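Local coordinates for hypothetical protein (Actinomyces odontolyticus, PDB 4MJG), which is of unknown function, a member of the DUF4853 family, possibly a lipoprotein in its natural full-length form, at residues S31-V36 with G42-M47. Sequence-based numbering, arbitrary orientation.
Sequences SVAVPV and GELTVM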
# COMPACT_ATOMS: atom_id res chain seq x y z
N SER A 31 6.39 -3.65 -2.04
CA SER A 31 6.90 -4.40 -3.20
C SER A 31 5.82 -4.93 -4.15
O SER A 31 6.07 -5.10 -5.34
CB SER A 31 7.77 -5.58 -2.72
OG SER A 31 6.97 -6.70 -2.38
N VAL A 32 4.62 -5.18 -3.63
CA VAL A 32 3.55 -5.81 -4.45
C VAL A 32 2.99 -4.90 -5.55
O VAL A 32 2.29 -5.37 -6.45
CB VAL A 32 2.37 -6.32 -3.59
CG1 VAL A 32 2.87 -7.25 -2.50
CG2 VAL A 32 1.57 -5.16 -3.02
N ALA A 33 3.29 -3.60 -5.48
CA ALA A 33 2.93 -2.67 -6.55
C ALA A 33 3.78 -2.90 -7.79
O ALA A 33 3.31 -2.71 -8.91
CB ALA A 33 3.08 -1.24 -6.08
N VAL A 34 5.02 -3.33 -7.59
CA VAL A 34 6.00 -3.42 -8.67
C VAL A 34 5.51 -4.24 -9.87
O VAL A 34 5.57 -3.76 -11.00
CB VAL A 34 7.36 -3.95 -8.17
CG1 VAL A 34 8.31 -4.20 -9.34
CG2 VAL A 34 7.98 -2.97 -7.18
N PRO A 35 5.02 -5.48 -9.63
CA PRO A 35 4.50 -6.25 -10.76
C PRO A 35 3.45 -5.52 -11.60
O PRO A 35 3.38 -5.71 -12.81
CB PRO A 35 3.89 -7.48 -10.09
CG PRO A 35 4.64 -7.63 -8.82
CD PRO A 35 4.96 -6.24 -8.37
N VAL A 36 2.63 -4.68 -10.95
CA VAL A 36 1.58 -3.94 -11.64
C VAL A 36 2.18 -2.95 -12.65
O VAL A 36 1.65 -2.77 -13.75
CB VAL A 36 0.65 -3.20 -10.65
CG1 VAL A 36 -0.39 -2.37 -11.38
CG2 VAL A 36 -0.02 -4.20 -9.71
N GLY A 42 6.28 -0.42 -17.63
CA GLY A 42 6.58 0.95 -17.23
C GLY A 42 6.83 1.16 -15.75
O GLY A 42 7.55 0.39 -15.11
N GLU A 43 6.19 2.19 -15.21
CA GLU A 43 6.62 2.81 -13.97
C GLU A 43 5.46 3.19 -13.08
O GLU A 43 4.33 3.33 -13.55
CB GLU A 43 7.45 4.06 -14.30
CG GLU A 43 6.74 5.05 -15.22
CD GLU A 43 7.64 6.16 -15.73
OE1 GLU A 43 8.88 5.99 -15.76
OE2 GLU A 43 7.11 7.22 -16.13
N LEU A 44 5.75 3.38 -11.80
CA LEU A 44 4.76 3.87 -10.84
C LEU A 44 4.93 5.36 -10.61
O LEU A 44 6.05 5.87 -10.56
CB LEU A 44 4.92 3.14 -9.50
CG LEU A 44 4.62 1.65 -9.44
CD1 LEU A 44 5.01 1.09 -8.08
CD2 LEU A 44 3.15 1.36 -9.72
N THR A 45 3.82 6.07 -10.46
CA THR A 45 3.81 7.46 -10.03
C THR A 45 3.46 7.50 -8.55
O THR A 45 2.55 6.79 -8.12
CB THR A 45 2.75 8.26 -10.81
OG1 THR A 45 2.99 8.12 -12.22
CG2 THR A 45 2.80 9.74 -10.45
N VAL A 46 4.16 8.30 -7.76
CA VAL A 46 3.89 8.38 -6.32
C VAL A 46 2.78 9.40 -6.07
O VAL A 46 3.01 10.61 -6.14
CB VAL A 46 5.15 8.72 -5.51
CG1 VAL A 46 4.85 8.71 -4.02
CG2 VAL A 46 6.27 7.74 -5.84
N MSE A 47 1.59 8.89 -5.77
CA MSE A 47 0.38 9.70 -5.62
C MSE A 47 0.27 10.26 -4.23
O MSE A 47 -0.25 11.36 -4.04
CB MSE A 47 -0.86 8.83 -5.86
CG MSE A 47 -1.82 9.41 -6.90
SE MSE A 47 -2.70 11.02 -6.19
CE MSE A 47 -3.93 10.05 -4.99
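Val34 N, which lies 4.4 Å from Leu44 CD1, donates to Ser31 O at 3.0 Å and closes a type I turn from Ser31 to Val34. This turn leads into helix 34-40, and its bend presents Ala33 to the start of strand 44-55. A second, weak backbone bond runs from Val36 N to Ala33 O, two residues further on. Across the contact no hydrogen bond forms; the meeting is apolar and small, 118 Å² counted over both sides. Ala33 CB and Leu44 CD1 touch at 3.6 Å, each residue setting out toward the other segment. Leu44 CG stands anti to its own carbonyl carbon (chi1 -66°), and from there the two methyls divide the work. CD1 meets the alanine methyl and comes within 4.2 Å of Ala33 C, while CD2 turns to the carbonyl side and lies 4.2 Å from Ala33 O. Both branches of the leucine thus meet the same residue of the turn, one at its methyl and the other, more loosely, at its carbonyl. The two CA atoms of Val34 and Leu44 are 7.7 Å apart, yet Val34 starts away from the strand, so its backbone rather than its methyls faces the leucine. This is a helix-on-sheet junction: helix 34-40 and the turn before it lie over one face of a large antiparallel sheet, and the chain then enters that same sheet as strand 44-55. That strand runs between strands 62-73 and 176-181, with Leu44 paired through its backbone to Leu179. Around the Ala33-Leu44 pair, Thr70 touches both side chains, and Met161 reaches both Val34 and Leu44. Further along the same face, Val32 and Val36 both pack on Phe121 of strand 118-123, and Val36 also meets Ala72.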